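PDB 4QOL: catalase from Bacillus pumilus, which breaks down hydrogen peroxide to water and oxygen at a heme group and also shows peroxidase-like reactivity toward phenolic substrates. Local coordinates for residues N71-H76 / Q293-M298; A79-E84 / P323-S328; K215-P220 / Y262-P267; R219-I224 / Y256-L261. One frame throughout, in Å; residues are numbered along the deposited sequence.

Contact 1: residues N71-H76 / Q293-M298. With NA (sodium ion), chain I.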
loop_
_atom_site.group_PDB
_atom_site.type_symbol
_atom_site.label_atom_id
_atom_site.label_comp_id
_atom_site.label_asym_id
_atom_site.label_seq_id
_atom_site.Cartn_x
_atom_site.Cartn_y
_atom_site.Cartn_z
ATOM N N ASN A 71 0.122 -35.747 28.604
ATOM C CA ASN A 71 -0.324 -35.507 29.972
ATOM C C ASN A 71 -1.205 -34.275 30.006
ATOM O O ASN A 71 -0.761 -33.180 29.660
ATOM C CB ASN A 71 0.869 -35.317 30.882
ATOM C CG ASN A 71 1.734 -36.559 30.951
ATOM O OD1 ASN A 71 1.205 -37.643 31.208
ATOM N ND2 ASN A 71 2.996 -36.445 30.631
ATOM N N SER A 72 -2.442 -34.431 30.452
ATOM C CA SER A 72 -3.337 -33.296 30.513
ATOM C C SER A 72 -2.848 -32.276 31.548
ATOM O O SER A 72 -2.167 -32.623 32.543
ATOM C CB SER A 72 -4.773 -33.744 30.722
ATOM O OG SER A 72 -4.880 -34.175 32.013
ATOM N N MET A 73 -3.082 -31.007 31.245
ATOM C CA MET A 73 -2.465 -29.938 32.025
ATOM C C MET A 73 -3.511 -29.175 32.790
ATOM O O MET A 73 -3.268 -28.080 33.260
ATOM C CB MET A 73 -1.654 -29.004 31.075
ATOM C CG MET A 73 -0.364 -29.598 30.569
ATOM S SD MET A 73 0.853 -29.758 31.896
ATOM C CE MET A 73 1.156 -31.508 31.736
ATOM N N GLU A 74 -4.723 -29.727 32.867
ATOM C CA GLU A 74 -5.845 -28.993 33.453
ATOM C C GLU A 74 -5.610 -28.545 34.894
ATOM O O GLU A 74 -6.301 -27.663 35.388
ATOM C CB GLU A 74 -7.144 -29.801 33.330
ATOM C CG GLU A 74 -7.306 -30.897 34.375
ATOM C CD GLU A 74 -6.291 -32.055 34.178
ATOM O OE1 GLU A 74 -5.757 -32.187 33.054
ATOM O OE2 GLU A 74 -6.028 -32.860 35.096
ATOM N N LYS A 75 -4.705 -29.194 35.614
ATOM C CA LYS A 75 -4.427 -28.760 36.997
ATOM C C LYS A 75 -3.843 -27.369 37.001
ATOM O O LYS A 75 -3.975 -26.621 37.973
ATOM C CB LYS A 75 -3.421 -29.726 37.667
ATOM C CG LYS A 75 -3.963 -31.094 38.068
ATOM C CD LYS A 75 -2.884 -31.925 38.757
ATOM C CE LYS A 75 -3.462 -33.124 39.517
ATOM N NZ LYS A 75 -4.526 -33.910 38.822
ATOM N N HIS A 76 -3.175 -27.009 35.881
ATOM C CA HIS A 76 -2.381 -25.786 35.804
ATOM C C HIS A 76 -2.833 -24.776 34.775
ATOM O O HIS A 76 -2.623 -23.619 34.971
ATOM C CB HIS A 76 -0.930 -26.101 35.497
ATOM C CG HIS A 76 -0.360 -27.183 36.334
ATOM N ND1 HIS A 76 -0.229 -27.058 37.697
ATOM C CD2 HIS A 76 0.120 -28.404 36.008
ATOM C CE1 HIS A 76 0.293 -28.174 38.181
ATOM N NE2 HIS A 76 0.527 -28.998 37.173
ATOM N N GLN A 293 8.575 -31.075 32.729
ATOM C CA GLN A 293 7.376 -31.893 32.847
ATOM C C GLN A 293 6.843 -32.108 31.442
ATOM O O GLN A 293 6.564 -31.130 30.757
ATOM C CB GLN A 293 6.326 -31.184 33.703
ATOM C CG GLN A 293 6.821 -30.865 35.094
ATOM C CD GLN A 293 5.716 -30.485 36.001
ATOM O OE1 GLN A 293 4.677 -31.165 36.045
ATOM N NE2 GLN A 293 5.898 -29.399 36.737
ATOM N N LYS A 294 6.674 -33.373 31.023
ATOM C CA LYS A 294 6.282 -33.670 29.663
ATOM C C LYS A 294 4.813 -33.333 29.422
ATOM O O LYS A 294 3.961 -33.651 30.258
ATOM C CB LYS A 294 6.548 -35.126 29.306
ATOM C CG LYS A 294 6.496 -35.373 27.791
ATOM C CD LYS A 294 6.861 -36.820 27.526
ATOM C CE LYS A 294 7.039 -37.047 26.044
ATOM N NZ LYS A 294 7.088 -38.480 25.778
ATOM N N VAL A 295 4.540 -32.638 28.291
ATOM C CA VAL A 295 3.176 -32.292 27.905
ATOM C C VAL A 295 2.662 -33.139 26.768
ATOM O O VAL A 295 1.546 -33.695 26.830
ATOM C CB VAL A 295 3.021 -30.809 27.599
ATOM C CG1 VAL A 295 1.576 -30.502 27.200
ATOM C CG2 VAL A 295 3.521 -29.994 28.769
ATOM N N GLY A 296 3.443 -33.243 25.712
ATOM C CA GLY A 296 3.009 -33.925 24.537
ATOM C C GLY A 296 3.994 -33.822 23.420
ATOM O O GLY A 296 5.184 -33.526 23.655
ATOM N N ARG A 297 3.534 -34.203 22.246
ATOM C CA ARG A 297 4.442 -34.317 21.123
ATOM C C ARG A 297 3.852 -33.732 19.850
ATOM O O ARG A 297 2.671 -33.909 19.552
ATOM C CB ARG A 297 4.798 -35.798 20.823
ATOM C CG ARG A 297 5.791 -36.008 19.671
ATOM C CD ARG A 297 5.986 -37.515 19.564
ATOM N NE ARG A 297 7.074 -38.029 18.751
ATOM C CZ ARG A 297 8.317 -38.307 19.148
ATOM N NH1 ARG A 297 8.771 -37.988 20.351
ATOM N NH2 ARG A 297 9.155 -38.823 18.260
ATOM N N MET A 298 4.694 -32.968 19.161
ATOM C CA MET A 298 4.341 -32.360 17.870
ATOM C C MET A 298 5.117 -33.049 16.725
ATOM O O MET A 298 6.345 -33.193 16.766
ATOM C CB MET A 298 4.689 -30.862 17.861
ATOM C CG MET A 298 4.466 -30.206 16.492
ATOM S SD MET A 298 4.714 -28.411 16.602
ATOM C CE MET A 298 6.498 -28.285 16.705
HETATM NA NA NA I . -4.524 -36.073 33.172
HETATM O O HOH W 1 -2.400 -35.470 33.557
HETATM O O HOH W 2 -5.200 -35.444 34.938
HETATM O O HOH W 3 -3.866 -37.948 33.703
HETATM O O HOH W 4 -6.289 -36.628 32.816
#
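The flat carboxamide of Asn71 holds Lys294 O almost in its own plane, only 6° out of it, and ND2 donates a straight hydrogen bond of 3.0 Å to that oxygen. Seen from the acceptor, ND2 stands well above the carbonyl plane of Lys294. The other flat group, the His76 ring, has CB of its chain neighbour Lys75 over the centre of one face. Asn71 grips the strand a second time, its N donating to Val295 O at 3.1 Å, while Lys294 NZ turns away to a salt bridge with Glu70. One acceptor, Val295, belongs to a classic beta bulge, in which Val295 and Gly296 both face Leu261 in the antiparallel sheet of the catalase barrel; Lys294 precedes it. The two bonds join the loop after strand 60-69 to strand 293-302. Met73 CG lies 4.0 Å from Val295 CG1; the bend at chi2 (-69°), with a further one at chi3, brings CE to within 3.8 Å of Lys294 O. Ser72 points away from strand 293-302, and its OG binds the sodium ion at 2.3 Å, alongside four waters and Glu85. Water 2 also donates to Glu74 OE2 at 2.7 Å, placing that carboxylate in the second shell.

Contact 2: residues A79-E84 / P323-S328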
loop_
_atom_site.group_PDB
_atom_site.type_symbol
_atom_site.label_atom_id
_atom_site.label_comp_id
_atom_site.label_asym_id
_atom_site.label_seq_id
_atom_site.Cartn_x
_atom_site.Cartn_y
_atom_site.Cartn_z
ATOM N N ALA A 79 -6.433 -24.160 29.355
ATOM C CA ALA A 79 -6.300 -24.173 27.891
ATOM C C ALA A 79 -6.958 -25.425 27.323
ATOM O O ALA A 79 -6.603 -26.571 27.653
ATOM C CB ALA A 79 -4.845 -24.091 27.502
ATOM N N ALA A 80 -7.898 -25.200 26.412
ATOM C CA ALA A 80 -8.671 -26.298 25.854
ATOM C C ALA A 80 -7.789 -27.332 25.142
ATOM O O ALA A 80 -7.993 -28.550 25.324
ATOM C CB ALA A 80 -9.746 -25.762 24.910
ATOM N N PHE A 81 -6.816 -26.877 24.334
ATOM C CA PHE A 81 -6.010 -27.827 23.580
ATOM C C PHE A 81 -5.128 -28.720 24.455
ATOM O O PHE A 81 -4.615 -29.741 23.970
ATOM C CB PHE A 81 -5.179 -27.151 22.431
ATOM C CG PHE A 81 -3.871 -26.535 22.880
ATOM C CD1 PHE A 81 -3.836 -25.301 23.512
ATOM C CD2 PHE A 81 -2.671 -27.182 22.632
ATOM C CE1 PHE A 81 -2.642 -24.735 23.882
ATOM C CE2 PHE A 81 -1.458 -26.597 22.953
ATOM C CZ PHE A 81 -1.456 -25.384 23.620
ATOM N N LEU A 82 -4.954 -28.367 25.727
ATOM C CA LEU A 82 -4.132 -29.189 26.662
ATOM C C LEU A 82 -4.943 -30.004 27.655
ATOM O O LEU A 82 -4.397 -30.537 28.628
ATOM C CB LEU A 82 -3.135 -28.293 27.404
ATOM C CG LEU A 82 -2.128 -27.515 26.513
ATOM C CD1 LEU A 82 -1.241 -26.590 27.341
ATOM C CD2 LEU A 82 -1.272 -28.516 25.759
ATOM N N SER A 83 -6.231 -30.131 27.421
ATOM C CA SER A 83 -7.172 -30.507 28.535
ATOM C C SER A 83 -7.247 -31.991 28.780
ATOM O O SER A 83 -7.778 -32.444 29.825
ATOM C CB SER A 83 -8.577 -30.000 28.294
ATOM O OG SER A 83 -9.153 -30.530 27.088
ATOM N N GLU A 84 -6.824 -32.776 27.821
ATOM C CA GLU A 84 -6.910 -34.190 28.056
ATOM C C GLU A 84 -5.941 -34.994 27.240
ATOM O O GLU A 84 -5.571 -34.643 26.083
ATOM C CB GLU A 84 -8.335 -34.706 27.900
ATOM C CG GLU A 84 -9.178 -34.298 26.720
ATOM C CD GLU A 84 -10.435 -35.244 26.540
ATOM O OE1 GLU A 84 -10.825 -35.974 27.529
ATOM O OE2 GLU A 84 -11.078 -35.290 25.431
ATOM N N PRO A 323 -7.608 -18.821 26.170
ATOM C CA PRO A 323 -7.985 -18.820 27.560
ATOM C C PRO A 323 -7.184 -19.826 28.349
ATOM O O PRO A 323 -7.047 -20.990 27.930
ATOM C CB PRO A 323 -9.499 -19.167 27.501
ATOM C CG PRO A 323 -9.941 -18.625 26.210
ATOM C CD PRO A 323 -8.796 -18.923 25.291
ATOM N N GLY A 324 -6.644 -19.354 29.489
ATOM C CA GLY A 324 -5.731 -20.159 30.339
ATOM C C GLY A 324 -4.249 -19.929 30.133
ATOM O O GLY A 324 -3.422 -20.420 30.877
ATOM N N ILE A 325 -3.910 -19.193 29.063
ATOM C CA ILE A 325 -2.504 -18.842 28.792
ATOM C C ILE A 325 -2.411 -17.360 28.547
ATOM O O ILE A 325 -3.076 -16.831 27.644
ATOM C CB ILE A 325 -1.999 -19.573 27.556
ATOM C CG1 ILE A 325 -2.222 -21.091 27.640
ATOM C CG2 ILE A 325 -0.496 -19.344 27.373
ATOM C CD1 ILE A 325 -1.827 -21.942 26.438
ATOM N N GLU A 326 -1.629 -16.695 29.387
ATOM C CA GLU A 326 -1.539 -15.243 29.418
ATOM C C GLU A 326 -0.083 -14.759 29.338
ATOM O O GLU A 326 0.838 -15.513 29.616
ATOM C CB GLU A 326 -2.222 -14.719 30.677
ATOM C CG GLU A 326 -3.731 -14.944 30.580
ATOM C CD GLU A 326 -4.543 -14.474 31.741
ATOM O OE1 GLU A 326 -4.073 -13.596 32.478
ATOM O OE2 GLU A 326 -5.699 -14.977 31.873
ATOM N N ALA A 327 0.092 -13.484 28.959
ATOM C CA ALA A 327 1.434 -12.871 28.984
ATOM C C ALA A 327 1.913 -12.752 30.411
ATOM O O ALA A 327 1.102 -12.618 31.356
ATOM C CB ALA A 327 1.408 -11.500 28.307
ATOM N N SER A 328 3.194 -12.838 30.635
ATOM C CA SER A 328 3.740 -12.319 31.850
ATOM C C SER A 328 4.103 -10.843 31.655
ATOM O O SER A 328 4.115 -10.305 30.511
ATOM C CB SER A 328 4.972 -13.086 32.276
ATOM O OG SER A 328 6.133 -12.758 31.480
HETATM O O HOH W 5 -8.132 -22.226 25.703
#
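Ile325 CD1 touches two residues of the 79-84 loop, Ala79 CB and Phe81 CE1, each 3.9 Å away, and this is the tight part of the contact. The methyl meets Phe81 at the ring edge, near its plane, and the two side chains cross at about a right angle. With chi1 at 83°, Phe81 CG sits between its backbone N and carbonyl carbon; one ring face then receives Leu82 CG over its centre, and the rings of Phe118 and Tyr125 meet Phe81 as well. Beside this packing the backbones come close: Ala79 CA makes a CA-H...O contact of 3.3 Å with Pro323 O, and Gly324, at a positive phi of 97°, has its CA 4.2 Å from Ala79 N. Ala80 and Phe81 form a short 3-10 segment, which with Ala79 before it is laid against the start of strand 325-327; that strand pairs antiparallel with strand 202-205 in the catalase sheet, and Ile325 also touches Trp204 there. The looser side lies around Ala80 and Pro323, both partly exposed, where no direct hydrogen bond joins the segments. Water 5 bridges them instead, accepting from Ala80 N at 3.1 Å and donating to Pro323 O at 2.8 Å. Pro323 is covered in part by Val15 of the second subunit.

Contact 3: residues K215-P220 / Y262-P267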
loop_
_atom_site.group_PDB
_atom_site.type_symbol
_atom_site.label_atom_id
_atom_site.label_comp_id
_atom_site.label_asym_id
_atom_site.label_seq_id
_atom_site.Cartn_x
_atom_site.Cartn_y
_atom_site.Cartn_z
ATOM N N LYS A 215 7.446 -21.923 31.589
ATOM C CA LYS A 215 8.378 -21.900 30.478
ATOM C C LYS A 215 8.170 -23.145 29.632
ATOM O O LYS A 215 7.954 -24.260 30.123
ATOM C CB LYS A 215 9.828 -21.784 31.007
ATOM C CG LYS A 215 10.183 -20.367 31.363
ATOM C CD LYS A 215 11.671 -20.177 31.609
ATOM C CE LYS A 215 11.960 -18.763 32.036
ATOM N NZ LYS A 215 11.933 -17.748 30.995
ATOM N N TYR A 216 8.242 -22.939 28.319
ATOM C CA TYR A 216 8.089 -24.008 27.329
ATOM C C TYR A 216 9.438 -24.430 26.719
ATOM O O TYR A 216 10.323 -23.570 26.411
ATOM C CB TYR A 216 7.243 -23.511 26.186
ATOM C CG TYR A 216 5.789 -23.189 26.486
ATOM C CD1 TYR A 216 4.823 -24.173 26.496
ATOM C CD2 TYR A 216 5.369 -21.857 26.624
ATOM C CE1 TYR A 216 3.491 -23.879 26.718
ATOM C CE2 TYR A 216 4.029 -21.548 26.793
ATOM C CZ TYR A 216 3.101 -22.559 26.851
ATOM O OH TYR A 216 1.790 -22.230 26.965
ATOM N N HIS A 217 9.556 -25.722 26.438
ATOM C CA HIS A 217 10.764 -26.269 25.833
ATOM C C HIS A 217 10.395 -27.340 24.817
ATOM O O HIS A 217 9.529 -28.194 25.122
ATOM C CB HIS A 217 11.619 -26.914 26.926
ATOM C CG HIS A 217 12.047 -25.956 27.979
ATOM N ND1 HIS A 217 13.171 -25.161 27.850
ATOM C CD2 HIS A 217 11.525 -25.677 29.186
ATOM C CE1 HIS A 217 13.311 -24.423 28.939
ATOM N NE2 HIS A 217 12.328 -24.725 29.768
ATOM N N TRP A 218 10.989 -27.293 23.626
ATOM C CA TRP A 218 10.788 -28.318 22.619
ATOM C C TRP A 218 12.097 -29.145 22.488
ATOM O O TRP A 218 13.175 -28.578 22.236
ATOM C CB TRP A 218 10.515 -27.676 21.254
ATOM C CG TRP A 218 9.236 -26.911 21.089
ATOM C CD1 TRP A 218 9.095 -25.524 20.964
ATOM C CD2 TRP A 218 7.911 -27.453 20.932
ATOM N NE1 TRP A 218 7.766 -25.199 20.750
ATOM C CE2 TRP A 218 7.029 -26.360 20.698
ATOM C CE3 TRP A 218 7.384 -28.759 20.891
ATOM C CZ2 TRP A 218 5.662 -26.539 20.451
ATOM C CZ3 TRP A 218 5.992 -28.924 20.698
ATOM C CH2 TRP A 218 5.160 -27.814 20.477
ATOM N N ARG A 219 11.982 -30.458 22.631
ATOM C CA ARG A 219 13.112 -31.398 22.490
ATOM C C ARG A 219 12.985 -32.267 21.220
ATOM O O ARG A 219 12.006 -33.027 21.060
ATOM C CB ARG A 219 13.193 -32.316 23.709
ATOM C CG ARG A 219 13.996 -31.622 24.753
ATOM C CD ARG A 219 13.819 -32.188 26.162
ATOM N NE ARG A 219 13.993 -33.615 26.298
ATOM C CZ ARG A 219 13.873 -34.252 27.471
ATOM N NH1 ARG A 219 13.609 -33.570 28.596
ATOM N NH2 ARG A 219 14.071 -35.568 27.530
ATOM N N PRO A 220 13.923 -32.110 20.298
ATOM C CA PRO A 220 13.831 -32.800 19.036
ATOM C C PRO A 220 13.977 -34.291 19.127
ATOM O O PRO A 220 14.935 -34.784 19.709
ATOM C CB PRO A 220 14.996 -32.222 18.253
ATOM C CG PRO A 220 15.980 -31.784 19.292
ATOM C CD PRO A 220 15.171 -31.320 20.421
ATOM N N TYR A 262 7.925 -29.929 26.696
ATOM C CA TYR A 262 8.073 -29.942 28.128
ATOM C C TYR A 262 7.806 -28.547 28.658
ATOM O O TYR A 262 8.091 -27.556 27.999
ATOM C CB TYR A 262 9.471 -30.323 28.538
ATOM C CG TYR A 262 9.820 -31.765 28.288
ATOM C CD1 TYR A 262 10.230 -32.153 27.038
ATOM C CD2 TYR A 262 9.652 -32.736 29.279
ATOM C CE1 TYR A 262 10.503 -33.489 26.752
ATOM C CE2 TYR A 262 9.937 -34.072 29.001
ATOM C CZ TYR A 262 10.402 -34.419 27.727
ATOM O OH TYR A 262 10.679 -35.757 27.472
ATOM N N VAL A 263 7.263 -28.471 29.865
ATOM C CA VAL A 263 7.178 -27.207 30.576
ATOM C C VAL A 263 7.891 -27.249 31.906
ATOM O O VAL A 263 8.065 -28.300 32.509
ATOM C CB VAL A 263 5.726 -26.732 30.794
ATOM C CG1 VAL A 263 5.095 -26.447 29.436
ATOM C CG2 VAL A 263 4.907 -27.739 31.574
ATOM N N GLN A 264 8.287 -26.064 32.373
ATOM C CA GLN A 264 8.616 -25.847 33.783
ATOM C C GLN A 264 7.577 -24.938 34.399
ATOM O O GLN A 264 7.084 -24.007 33.745
ATOM C CB GLN A 264 9.990 -25.134 33.893
ATOM C CG GLN A 264 11.185 -25.866 33.349
ATOM C CD GLN A 264 12.422 -24.975 33.308
ATOM O OE1 GLN A 264 12.551 -24.114 32.441
ATOM N NE2 GLN A 264 13.337 -25.177 34.256
ATOM N N LEU A 265 7.237 -25.222 35.656
ATOM C CA LEU A 265 6.210 -24.466 36.360
ATOM C C LEU A 265 6.811 -23.880 37.644
ATOM O O LEU A 265 7.520 -24.581 38.378
ATOM C CB LEU A 265 4.978 -25.338 36.676
ATOM C CG LEU A 265 4.161 -25.748 35.438
ATOM C CD1 LEU A 265 3.286 -26.948 35.732
ATOM C CD2 LEU A 265 3.316 -24.574 34.944
ATOM N N MET A 266 6.552 -22.603 37.891
ATOM C CA MET A 266 7.045 -21.882 39.074
ATOM C C MET A 266 5.902 -21.142 39.744
ATOM O O MET A 266 5.127 -20.449 39.083
ATOM C CB MET A 266 8.167 -20.922 38.647
ATOM C CG MET A 266 8.619 -19.962 39.711
ATOM S SD MET A 266 9.780 -18.713 39.058
ATOM C CE MET A 266 11.246 -19.627 38.692
ATOM N N PRO A 267 5.764 -21.282 41.077
ATOM C CA PRO A 267 4.841 -20.387 41.780
ATOM C C PRO A 267 5.160 -18.921 41.621
ATOM O O PRO A 267 6.302 -18.554 41.658
ATOM C CB PRO A 267 5.027 -20.760 43.263
ATOM C CG PRO A 267 5.781 -22.028 43.291
ATOM C CD PRO A 267 6.465 -22.222 41.959
#
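Arg219 lays its guanidinium flat on the Tyr262 ring, the planes only 7° apart, where strands 211-220 and 258-267 run antiparallel in the catalase barrel sheet. Arg219 CZ lies 4.0 Å from the centroid of the Tyr262 ring, displaced from its normal, so the cation-pi contact is off-centre: Arg219 NH1 is 3.4 Å from Tyr262 CZ, over the rim. A bend at chi3 (51°) turns the arginine's end back over the ring. Along the same face of the sheet, His217 and Gln264 are set differently, ring and amide planes 60° apart. The pairs His217-Tyr262 and Lys215-Gln264 are both hydrogen-bonded, four backbone bonds in all, and this register brings the imidazole within reach of the glutamine carbonyl. Lys215 runs past Gln264 to Val199 O, and Gln264 NE2 is taken by Trp285 O and Tyr290 O, which fixes the amide's rotation. On the other face Tyr216 and Val263, a non-hydrogen-bonded pair, lie side by side and point the same way, Tyr216 CD1 touching Val263 CG1 at 3.7 Å; the phenol oxygen goes to Trp204 NE1. His217 NE2 donates to Gln264 OE1 at 2.8 Å, approaching from above the carbonyl plane.

Contact 4: residues R219-I224 / Y256-L261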
loop_
_atom_site.group_PDB
_atom_site.type_symbol
_atom_site.label_atom_id
_atom_site.label_comp_id
_atom_site.label_asym_id
_atom_site.label_seq_id
_atom_site.Cartn_x
_atom_site.Cartn_y
_atom_site.Cartn_z
ATOM N N ARG A 219 11.982 -30.458 22.631
ATOM C CA ARG A 219 13.112 -31.398 22.490
ATOM C C ARG A 219 12.985 -32.267 21.220
ATOM O O ARG A 219 12.006 -33.027 21.060
ATOM C CB ARG A 219 13.193 -32.316 23.709
ATOM C CG ARG A 219 13.996 -31.622 24.753
ATOM C CD ARG A 219 13.819 -32.188 26.162
ATOM N NE ARG A 219 13.993 -33.615 26.298
ATOM C CZ ARG A 219 13.873 -34.252 27.471
ATOM N NH1 ARG A 219 13.609 -33.570 28.596
ATOM N NH2 ARG A 219 14.071 -35.568 27.530
ATOM N N PRO A 220 13.923 -32.110 20.298
ATOM C CA PRO A 220 13.831 -32.800 19.036
ATOM C C PRO A 220 13.977 -34.291 19.127
ATOM O O PRO A 220 14.935 -34.784 19.709
ATOM C CB PRO A 220 14.996 -32.222 18.253
ATOM C CG PRO A 220 15.980 -31.784 19.292
ATOM C CD PRO A 220 15.171 -31.320 20.421
ATOM N N SER A 221 13.070 -35.001 18.490
ATOM C CA SER A 221 13.196 -36.450 18.375
ATOM C C SER A 221 14.439 -36.807 17.606
ATOM O O SER A 221 15.036 -37.861 17.846
ATOM C CB SER A 221 11.990 -37.040 17.655
ATOM O OG SER A 221 11.898 -36.576 16.314
ATOM N N GLU A 222 14.888 -35.920 16.710
ATOM C CA GLU A 222 16.104 -36.144 15.919
ATOM C C GLU A 222 17.428 -35.755 16.642
ATOM O O GLU A 222 18.493 -35.954 16.067
ATOM C CB GLU A 222 16.021 -35.417 14.566
ATOM C CG GLU A 222 14.840 -35.837 13.693
ATOM C CD GLU A 222 14.923 -37.252 13.172
ATOM O OE1 GLU A 222 16.021 -37.809 13.120
ATOM O OE2 GLU A 222 13.880 -37.822 12.823
ATOM N N GLY A 223 17.350 -35.274 17.881
ATOM C CA GLY A 223 18.518 -34.870 18.661
ATOM C C GLY A 223 18.922 -33.490 18.283
ATOM O O GLY A 223 18.558 -33.038 17.197
ATOM N N ILE A 224 19.706 -32.826 19.131
ATOM C CA ILE A 224 20.310 -31.559 18.802
ATOM C C ILE A 224 21.648 -31.768 18.094
ATOM O O ILE A 224 22.523 -32.472 18.617
ATOM C CB ILE A 224 20.522 -30.721 20.075
ATOM C CG1 ILE A 224 19.164 -30.307 20.625
ATOM C CG2 ILE A 224 21.448 -29.515 19.812
ATOM C CD1 ILE A 224 19.163 -29.824 22.056
ATOM N N TYR A 256 9.096 -38.028 9.281
ATOM C CA TYR A 256 8.530 -36.806 9.917
ATOM C C TYR A 256 9.296 -36.396 11.167
ATOM O O TYR A 256 9.495 -37.194 12.064
ATOM C CB TYR A 256 7.088 -37.045 10.264
ATOM C CG TYR A 256 6.248 -37.487 9.100
ATOM C CD1 TYR A 256 6.419 -36.922 7.822
ATOM C CD2 TYR A 256 5.316 -38.522 9.244
ATOM C CE1 TYR A 256 5.645 -37.326 6.753
ATOM C CE2 TYR A 256 4.548 -38.923 8.170
ATOM C CZ TYR A 256 4.706 -38.335 6.945
ATOM O OH TYR A 256 3.947 -38.719 5.880
ATOM N N PRO A 257 9.794 -35.145 11.228
ATOM C CA PRO A 257 10.503 -34.714 12.447
ATOM C C PRO A 257 9.508 -34.391 13.532
ATOM O O PRO A 257 8.367 -33.987 13.228
ATOM C CB PRO A 257 11.242 -33.435 11.996
ATOM C CG PRO A 257 10.401 -32.898 10.883
ATOM C CD PRO A 257 9.768 -34.082 10.187
ATOM N N ALA A 258 9.935 -34.580 14.774
ATOM C CA ALA A 258 9.054 -34.358 15.887
ATOM C C ALA A 258 9.798 -33.686 17.008
ATOM O O ALA A 258 11.021 -33.784 17.109
ATOM C CB ALA A 258 8.427 -35.679 16.351
ATOM N N TRP A 259 9.029 -33.112 17.920
ATOM C CA TRP A 259 9.541 -32.503 19.141
ATOM C C TRP A 259 8.600 -32.828 20.241
ATOM O O TRP A 259 7.351 -32.697 20.123
ATOM C CB TRP A 259 9.621 -30.982 19.040
ATOM C CG TRP A 259 10.678 -30.483 18.107
ATOM C CD1 TRP A 259 11.875 -29.947 18.445
ATOM C CD2 TRP A 259 10.610 -30.460 16.668
ATOM N NE1 TRP A 259 12.586 -29.618 17.303
ATOM C CE2 TRP A 259 11.824 -29.929 16.205
ATOM C CE3 TRP A 259 9.628 -30.816 15.742
ATOM C CZ2 TRP A 259 12.079 -29.704 14.870
ATOM C CZ3 TRP A 259 9.884 -30.632 14.393
ATOM C CH2 TRP A 259 11.134 -30.100 13.971
ATOM N N ASP A 260 9.187 -33.181 21.380
ATOM C CA ASP A 260 8.422 -33.271 22.594
ATOM C C ASP A 260 8.366 -31.949 23.269
ATOM O O ASP A 260 9.375 -31.253 23.412
ATOM C CB ASP A 260 9.021 -34.351 23.538
ATOM C CG ASP A 260 8.839 -35.765 23.000
ATOM O OD1 ASP A 260 7.818 -36.063 22.336
ATOM O OD2 ASP A 260 9.719 -36.610 23.252
ATOM N N LEU A 261 7.168 -31.604 23.722
ATOM C CA LEU A 261 6.945 -30.375 24.510
ATOM C C LEU A 261 7.044 -30.659 26.018
ATOM O O LEU A 261 6.358 -31.510 26.505
ATOM C CB LEU A 261 5.521 -29.827 24.240
ATOM C CG LEU A 261 5.260 -28.462 24.852
ATOM C CD1 LEU A 261 6.207 -27.381 24.322
ATOM C CD2 LEU A 261 3.813 -28.079 24.579
HETATM O O HOH W 6 12.038 -35.824 21.937
HETATM O O HOH W 7 13.337 -33.449 15.593
#
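Pro220 overlaps the indole of Trp259 obliquely at its five-membered ring, with Pro220 CA 3.5 Å from Trp259 CD1 and Pro220 CB 3.7 Å from Trp259 NE1. The two residues form a non-hydrogen-bonded pair, which explains the close approach of their CA atoms, 4.3 Å. The indole is held from further off too: NE1 donates to Met194 O, and the rings of Phe95 and Phe114 meet it, the latter edge-to-face. One residue back along strand 211-220, Arg219 pairs with Asp260 through both backbone hydrogen bonds. Water 6 spans the same pair, donating to Arg219 O and to Asp260 OD2, whereas OD1 of that carboxylate is engaged in a salt bridge with Arg297. One residue on, toward the turn, Ala258 O collects three donors. Ser221 N reaches it at 2.8 Å, and Ser221 OG at 3.0 Å from the same face of the carbonyl plane; chi1 of 64° places OG between the backbone N and the carbonyl carbon, near enough for this double grip. Water 7 is the third, donating at 2.8 Å, and it also accepts from Glu222 N at 3.1 Å. The chain then turns away, Gly223 N bonding back to Pro220 O. Such a geometry is that of an antiparallel ladder in the catalase barrel sheet running out into a type I beta turn, with Pro220 and Gly223 at the turn's first and last positions.

From the N terminus, the loop between strands 60-69 and 88-96 supplies the first segments of contacts 1 and 2. Contact 1 closes a long loop onto strand 293-302, and contact 2 a longer one onto strand 325-327; their segments alternate, so the two loops cross, and Met73 N probably bonds to Leu82 O between them. Contacts 3 and 4 lie within both loops. They zip strand 211-220 to strand 258-267 and share Arg219 and Pro220, contact 4 closing the shorter span within that of contact 3. Strand 258-267 also neighbours strand 293-302, which joins contacts 3 and 4 to contact 1, whereas contact 2 touches contact 3 through Ile325 and Tyr216.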